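Local coordinates for protein Tas1 (Pseudomonas aeruginosa, PDB 6OX6) that is a type VI secreted toxin that pyrophosphorylates adenosine nucleotides to (p)ppApp, depleting ADP and ATP in competitor cells, at residues A279-K284 and L307-I312; K260-A265 and M352-G357. All coordinates share one frame; numbering follows the deposited sequence.

Interaction 1 (A279-K284 and L307-I312). With ACT (acetate ion), chain D.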
ATOM      1  N   ALA A 279      -0.076  15.234   7.156  1.00 51.42           N
ATOM      2  CA  ALA A 279      -0.548  14.518   8.331  1.00 49.15           C
ATOM      3  C   ALA A 279       0.618  13.651   8.784  1.00 48.00           C
ATOM      4  O   ALA A 279       0.908  12.611   8.182  1.00 46.10           O
ATOM      5  CB  ALA A 279      -1.804  13.699   8.031  1.00 47.96           C
ATOM      6  N   LYS A 280       1.317  14.113   9.817  1.00 53.82           N
ATOM      7  CA  LYS A 280       2.395  13.345  10.412  1.00 49.37           C
ATOM      8  C   LYS A 280       1.814  12.322  11.375  1.00 49.54           C
ATOM      9  O   LYS A 280       0.721  12.499  11.908  1.00 66.19           O
ATOM     10  CB  LYS A 280       3.372  14.263  11.147  1.00 62.58           C
ATOM     11  CG  LYS A 280       4.013  15.354  10.297  1.00 60.45           C
ATOM     12  CD  LYS A 280       5.008  16.145  11.156  1.00 62.85           C
ATOM     13  CE  LYS A 280       5.675  17.289  10.404  1.00 67.09           C
ATOM     14  NZ  LYS A 280       4.675  18.042   9.602  1.00 69.99           N
ATOM     15  N   ALA A 281       2.554  11.251  11.602  1.00 48.62           N
ATOM     16  CA  ALA A 281       2.100  10.152  12.436  1.00 58.54           C
ATOM     17  C   ALA A 281       3.266   9.698  13.297  1.00 56.43           C
ATOM     18  O   ALA A 281       4.423   9.911  12.933  1.00 53.33           O
ATOM     19  CB  ALA A 281       1.593   8.980  11.582  1.00 55.13           C
ATOM     20  N   PRO A 282       2.997   9.062  14.437  1.00 56.34           N
ATOM     21  CA  PRO A 282       4.095   8.514  15.242  1.00 55.90           C
ATOM     22  C   PRO A 282       4.677   7.265  14.586  1.00 53.64           C
ATOM     23  O   PRO A 282       4.141   6.714  13.619  1.00 47.91           O
ATOM     24  CB  PRO A 282       3.430   8.182  16.580  1.00 53.77           C
ATOM     25  CG  PRO A 282       2.002   7.884  16.205  1.00 54.15           C
ATOM     26  CD  PRO A 282       1.682   8.818  15.063  1.00 55.24           C
ATOM     27  N   ILE A 283       5.800   6.823  15.149  1.00 49.85           N
ATOM     28  CA  ILE A 283       6.466   5.606  14.707  1.00 60.42           C
ATOM     29  C   ILE A 283       5.527   4.421  14.896  1.00 52.03           C
ATOM     30  O   ILE A 283       4.743   4.381  15.850  1.00 49.83           O
ATOM     31  CB  ILE A 283       7.783   5.455  15.495  1.00 64.29           C
ATOM     32  CG1 ILE A 283       8.938   6.091  14.730  1.00 67.96           C
ATOM     33  CG2 ILE A 283       8.107   4.018  15.836  1.00 64.96           C
ATOM     34  CD1 ILE A 283       8.838   7.592  14.618  1.00 70.04           C
ATOM     35  N   LYS A 284       5.570   3.463  13.969  1.00 48.41           N
ATOM     36  CA  LYS A 284       4.720   2.284  14.101  1.00 52.32           C
ATOM     37  C   LYS A 284       4.937   1.641  15.465  1.00 58.34           C
ATOM     38  O   LYS A 284       6.069   1.533  15.936  1.00 47.55           O
ATOM     39  CB  LYS A 284       5.023   1.271  12.994  1.00 50.02           C
ATOM     40  CG  LYS A 284       4.029   0.119  12.925  1.00 51.08           C
ATOM     41  CD  LYS A 284       4.176  -0.695  11.642  1.00 52.05           C
ATOM     42  CE  LYS A 284       2.882  -0.643  10.829  1.00 58.51           C
ATOM     43  NZ  LYS A 284       2.462   0.759  10.494  1.00 63.00           N
ATOM     44  N   LEU A 307       7.702   1.992   9.038  1.00 42.47           N
ATOM     45  CA  LEU A 307       7.968   2.345  10.428  1.00 41.67           C
ATOM     46  C   LEU A 307       7.766   3.842  10.647  1.00 40.46           C
ATOM     47  O   LEU A 307       7.087   4.264  11.592  1.00 41.46           O
ATOM     48  CB  LEU A 307       9.382   1.900  10.819  1.00 40.07           C
ATOM     49  CG  LEU A 307       9.495   0.383  11.000  1.00 36.04           C
ATOM     50  CD1 LEU A 307      10.931  -0.003  11.298  1.00 37.19           C
ATOM     51  CD2 LEU A 307       8.557  -0.099  12.121  1.00 36.44           C
ATOM     52  N   ALA A 308       8.322   4.653   9.760  1.00 38.00           N
ATOM     53  CA  ALA A 308       8.051   6.078   9.685  1.00 37.38           C
ATOM     54  C   ALA A 308       7.164   6.326   8.479  1.00 37.96           C
ATOM     55  O   ALA A 308       7.400   5.767   7.394  1.00 36.39           O
ATOM     56  CB  ALA A 308       9.355   6.877   9.554  1.00 37.45           C
ATOM     57  N   ARG A 309       6.148   7.168   8.653  1.00 35.92           N
ATOM     58  CA  ARG A 309       5.250   7.396   7.534  1.00 36.76           C
ATOM     59  C   ARG A 309       4.526   8.715   7.713  1.00 40.10           C
ATOM     60  O   ARG A 309       4.348   9.190   8.834  1.00 41.16           O
ATOM     61  CB  ARG A 309       4.252   6.245   7.398  1.00 36.02           C
ATOM     62  CG  ARG A 309       3.335   6.081   8.580  1.00 40.66           C
ATOM     63  CD  ARG A 309       2.184   5.166   8.198  1.00 50.70           C
ATOM     64  NE  ARG A 309       1.167   5.150   9.238  1.00 60.06           N
ATOM     65  CZ  ARG A 309       0.228   6.084   9.374  1.00 61.86           C
ATOM     66  NH1 ARG A 309       0.159   7.100   8.512  1.00 61.44           N
ATOM     67  NH2 ARG A 309      -0.643   5.997  10.370  1.00 62.98           N
ATOM     68  N   ASN A 310       4.096   9.304   6.599  1.00 32.42           N
ATOM     69  CA  ASN A 310       3.170  10.421   6.678  1.00 36.54           C
ATOM     70  C   ASN A 310       2.358  10.486   5.391  1.00 33.36           C
ATOM     71  O   ASN A 310       2.511   9.663   4.485  1.00 30.82           O
ATOM     72  CB  ASN A 310       3.884  11.747   6.970  1.00 40.77           C
ATOM     73  CG  ASN A 310       4.974  12.054   5.985  1.00 43.81           C
ATOM     74  OD1 ASN A 310       4.746  12.061   4.770  1.00 43.03           O
ATOM     75  ND2 ASN A 310       6.159  12.396   6.500  1.00 43.79           N
ATOM     76  N   THR A 311       1.455  11.444   5.341  1.00 34.74           N
ATOM     77  CA  THR A 311       0.571  11.644   4.207  1.00 38.64           C
ATOM     78  C   THR A 311       0.640  13.106   3.796  1.00 37.97           C
ATOM     79  O   THR A 311       0.567  14.001   4.649  1.00 37.81           O
ATOM     80  CB  THR A 311      -0.902  11.268   4.549  1.00 42.00           C
ATOM     81  OG1 THR A 311      -0.968   9.929   5.063  1.00 49.42           O
ATOM     82  CG2 THR A 311      -1.785  11.354   3.320  1.00 42.37           C
ATOM     83  N   ILE A 312       0.755  13.349   2.495  1.00 30.97           N
ATOM     84  CA  ILE A 312       0.662  14.693   1.953  1.00 31.99           C
ATOM     85  C   ILE A 312      -0.702  14.854   1.298  1.00 33.09           C
ATOM     86  O   ILE A 312      -1.085  14.075   0.415  1.00 35.17           O
ATOM     87  CB  ILE A 312       1.797  14.978   0.966  1.00 32.61           C
ATOM     88  CG1 ILE A 312       3.152  14.833   1.666  1.00 35.19           C
ATOM     89  CG2 ILE A 312       1.619  16.344   0.361  1.00 32.36           C
ATOM     90  CD1 ILE A 312       4.355  14.963   0.731  1.00 35.05           C
TER
HETATM   91  C   ACT D 502      -0.045   1.528  12.549  1.00 53.88           C
HETATM   92  O   ACT D 502       0.069   0.306  12.239  1.00 54.78           O
HETATM   93  OXT ACT D 502      -0.364   2.485  11.806  1.00 53.70           O
HETATM   94  CH3 ACT D 502       0.257   1.885  14.066  1.00 52.83           C
HETATM   95  O   HOH W   1       2.651   3.433  11.074  1.00 60.06           O
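Ala279 and Thr311 form the tight end of this contact, an antiparallel hydrogen-bonded pair that joins outer strand 277-280 to strand 308-313. Ala279 N reaches Thr311 O at 2.9 Å, and Thr311 N returns a bond of 3.1 Å to Ala279 O. Ala279 O also lies 3.3 Å from Asn310 CB, and the small methyl of Ala279 lies beside Thr311 on one face of the sheet. Farther along, at Lys284, the backbones are joined again, Lys284 N giving Leu307 O a bond of 2.9 Å, while Lys284 CB rests on Leu307 CD2. The amide of Asn310 turns to the helix 256-273, where ND2 bonds to Asp264.

Between the two pinned ends the contact is looser and wetter. The Arg309 chain, extended from CG to NE, carries its guanidinium under Ala281 CB, which sits 3.7 Å above one face, offset toward the rim; a methyl is compact enough to approach the guanidinium face. Lys284, bent at chi3 (-119°), brings NZ to a water 2.7 Å away that also accepts from Arg309 NE at 2.9 Å and donates to an acetate, probably from the crystallisation liquor. Lys284 NZ also makes a weak bond to the acetate, which Arg288 binds too. Lys284, Arg309 and Arg288 thus gather round it, consistent with a spot able to hold a small anion, although Asp306, salt-bridged to Lys284, probably offsets part of the charge.

Interaction 2 (K260-A265 and M352-G357)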
ATOM      1  N   LYS A 260      11.737   9.352  10.589  1.00 52.63           N
ATOM      2  CA  LYS A 260      10.530  10.166  10.670  1.00 46.36           C
ATOM      3  C   LYS A 260      10.854  11.637  10.458  1.00 49.92           C
ATOM      4  O   LYS A 260      10.273  12.297   9.587  1.00 46.68           O
ATOM      5  CB  LYS A 260       9.839   9.950  12.014  1.00 46.73           C
ATOM      6  CG  LYS A 260       8.523  10.700  12.146  1.00 50.93           C
ATOM      7  CD  LYS A 260       8.185  10.962  13.595  1.00 59.72           C
ATOM      8  CE  LYS A 260       6.755  11.437  13.757  1.00 62.30           C
ATOM      9  NZ  LYS A 260       6.385  12.582  12.868  1.00 61.32           N
ATOM     10  N   ALA A 261      11.820  12.160  11.225  1.00 49.86           N
ATOM     11  CA  ALA A 261      12.214  13.553  11.069  1.00 50.81           C
ATOM     12  C   ALA A 261      12.584  13.847   9.628  1.00 50.51           C
ATOM     13  O   ALA A 261      12.184  14.874   9.068  1.00 53.04           O
ATOM     14  CB  ALA A 261      13.391  13.881  12.000  1.00 52.77           C
ATOM     15  N   GLU A 262      13.324  12.937   8.998  1.00 47.68           N
ATOM     16  CA  GLU A 262      13.741  13.157   7.622  1.00 50.21           C
ATOM     17  C   GLU A 262      12.547  13.188   6.667  1.00 50.41           C
ATOM     18  O   GLU A 262      12.406  14.125   5.872  1.00 49.82           O
ATOM     19  CB  GLU A 262      14.742  12.079   7.223  1.00 58.79           C
ATOM     20  CG  GLU A 262      15.457  12.357   5.932  1.00 62.99           C
ATOM     21  CD  GLU A 262      16.664  11.454   5.748  1.00 62.51           C
ATOM     22  OE1 GLU A 262      17.152  10.884   6.757  1.00 63.61           O
ATOM     23  OE2 GLU A 262      17.102  11.303   4.591  1.00 59.13           O
ATOM     24  N   ILE A 263      11.673  12.174   6.716  1.00 49.88           N
ATOM     25  CA  ILE A 263      10.567  12.197   5.761  1.00 45.62           C
ATOM     26  C   ILE A 263       9.576  13.308   6.107  1.00 53.41           C
ATOM     27  O   ILE A 263       8.952  13.894   5.207  1.00 49.43           O
ATOM     28  CB  ILE A 263       9.865  10.825   5.638  1.00 51.01           C
ATOM     29  CG1 ILE A 263       9.309  10.325   6.984  1.00 48.81           C
ATOM     30  CG2 ILE A 263      10.799   9.780   4.965  1.00 44.80           C
ATOM     31  CD1 ILE A 263       8.390   9.090   6.804  1.00 44.33           C
ATOM     32  N   ASP A 264       9.421  13.633   7.401  1.00 52.72           N
ATOM     33  CA  ASP A 264       8.537  14.740   7.775  1.00 54.30           C
ATOM     34  C   ASP A 264       9.070  16.085   7.291  1.00 51.67           C
ATOM     35  O   ASP A 264       8.284  16.961   6.911  1.00 49.35           O
ATOM     36  CB  ASP A 264       8.325  14.783   9.287  1.00 56.80           C
ATOM     37  CG  ASP A 264       7.312  13.751   9.776  1.00 60.19           C
ATOM     38  OD1 ASP A 264       6.726  13.009   8.943  1.00 59.10           O
ATOM     39  OD2 ASP A 264       7.093  13.698  11.014  1.00 62.24           O
ATOM     40  N   ALA A 265      10.392  16.269   7.280  1.00 51.74           N
ATOM     41  CA  ALA A 265      10.944  17.518   6.769  1.00 55.33           C
ATOM     42  C   ALA A 265      10.658  17.675   5.276  1.00 55.75           C
ATOM     43  O   ALA A 265      10.175  18.726   4.833  1.00 58.00           O
ATOM     44  CB  ALA A 265      12.448  17.591   7.060  1.00 49.34           C
HETATM   45  N   MSE A 352      10.934   6.093   0.694  1.00 40.61           N
HETATM   46  CA  MSE A 352      12.179   6.826   0.663  1.00 44.39           C
HETATM   47  C   MSE A 352      13.215   6.196   1.537  1.00 44.30           C
HETATM   48  O   MSE A 352      12.934   5.911   2.715  1.00 43.68           O
HETATM   49  CB  MSE A 352      11.959   8.222   1.223  1.00 50.24           C
HETATM   50  CG  MSE A 352      11.267   9.136   0.229  1.00 52.59           C
HETATM   51 SE   MSE A 352      12.375  10.735  -0.053  0.43 58.82          SE
HETATM   52  CE  MSE A 352      14.070   9.787  -0.362  1.00 62.08           C
ATOM     53  N   ASN A 353      14.400   5.942   0.994  1.00 46.51           N
ATOM     54  CA  ASN A 353      15.494   5.420   1.808  1.00 52.61           C
ATOM     55  C   ASN A 353      16.180   6.604   2.485  1.00 54.37           C
ATOM     56  O   ASN A 353      16.875   7.386   1.831  1.00 55.85           O
ATOM     57  CB  ASN A 353      16.477   4.616   0.964  1.00 60.87           C
ATOM     58  CG  ASN A 353      15.933   3.250   0.562  1.00 66.49           C
ATOM     59  OD1 ASN A 353      15.014   2.735   1.197  1.00 67.38           O
ATOM     60  ND2 ASN A 353      16.515   2.647  -0.481  1.00 68.37           N
ATOM     61  N   THR A 354      15.981   6.750   3.788  1.00 54.61           N
ATOM     62  CA  THR A 354      16.456   7.937   4.481  1.00 53.15           C
ATOM     63  C   THR A 354      17.890   7.759   4.945  1.00 56.64           C
ATOM     64  O   THR A 354      18.391   6.642   5.090  1.00 58.23           O
ATOM     65  CB  THR A 354      15.606   8.233   5.702  1.00 47.62           C
ATOM     66  OG1 THR A 354      15.666   7.103   6.581  1.00 45.84           O
ATOM     67  CG2 THR A 354      14.159   8.448   5.288  1.00 46.48           C
ATOM     68  N   LYS A 355      18.524   8.897   5.246  1.00 60.03           N
ATOM     69  CA  LYS A 355      19.902   8.918   5.727  1.00 61.39           C
ATOM     70  C   LYS A 355      20.108   8.043   6.952  1.00 60.38           C
ATOM     71  O   LYS A 355      21.227   7.563   7.177  1.00 61.57           O
ATOM     72  CB  LYS A 355      20.318  10.356   6.031  1.00 65.21           C
ATOM     73  CG  LYS A 355      20.555  11.175   4.778  1.00 70.96           C
ATOM     74  CD  LYS A 355      21.307  12.470   5.067  1.00 77.00           C
ATOM     75  CE  LYS A 355      20.474  13.702   4.707  1.00 79.95           C
ATOM     76  NZ  LYS A 355      19.364  13.944   5.695  1.00 78.43           N
ATOM     77  N   ALA A 356      19.058   7.802   7.738  1.00 55.61           N
ATOM     78  CA  ALA A 356      19.192   6.956   8.916  1.00 53.62           C
ATOM     79  C   ALA A 356      19.308   5.474   8.581  1.00 53.69           C
ATOM     80  O   ALA A 356      19.521   4.668   9.497  1.00 54.25           O
ATOM     81  CB  ALA A 356      18.009   7.172   9.855  1.00 53.98           C
ATOM     82  N   GLY A 357      19.154   5.094   7.309  1.00 52.70           N
ATOM     83  CA  GLY A 357      19.353   3.724   6.891  1.00 53.11           C
ATOM     84  C   GLY A 357      18.119   2.853   6.894  1.00 52.97           C
ATOM     85  O   GLY A 357      18.250   1.621   6.846  1.00 52.12           O
TER
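Glu262 reaches out from its helix toward the turn that follows strand 347-353, and its carboxylate meets the backbone of Lys355. Glu262 CG lies anti to the backbone N (chi1 -168°) and the chain stays extended beyond it, which gives the long acidic side chain the reach it needs. Lys355 N points at Glu262 OE2 with a nearly straight bond of 2.9 Å and 169°, meeting that oxygen on its syn side, 18° out of the carboxylate plane. OE1 is also close to the same N-H, but this second bond is bent and weak. The Lys355 side chain, bent at chi3 and chi4, curls back so that NZ comes within 3.6 Å of Glu262 OE2, a long salt bridge that adds charge to the backbone grip.

Thr354 runs alongside Glu262 in the opposite direction, Thr354 CB lying 3.2 Å from Glu262 OE1. Its two branches serve different partners: OG1 bonds to the backbone O of Ile358, while Thr354 CG2 turns to the helix and touches Ile263 CG2 at 3.6 Å, the Ile263 and Thr354 side chains meeting at a slant. Threonine suits the spot, pairing a hydroxyl for the turn with a methyl for the apolar seam. Ile263 CG2 also packs on CB of the selenomethionine Met352, 4.2 Å away.

The type I turn from Thr354 to Gly357 connects strands 347-353 and 359-365. Helix 256-273 covers this end of the hairpin: Ala259 lies against Thr354, Ala258 against Ala356, and Ile263 also rests on Ile362 of strand 359-365.

Overall arrangement
From the N terminus, after the short helix 249-253, the chain forms helix 256-273, which supplies one side of interaction 2, and then edge strand 277-280, where interaction 1 begins. Interaction 1 closes a short loop of 22 residues, containing helix 286-296, by pairing the edge strand and the segment after it with 307-312. Interaction 2 closes only after a further run through helix 319-328 and strands 332-336 and 347-353, so the shorter loop lies wholly within the longer one. Their centres are 11 Å apart, and the two contacts meet between helix 256-273 and strand 308-313. Together they tie helix 256-273 and the edge strand to one mixed sheet.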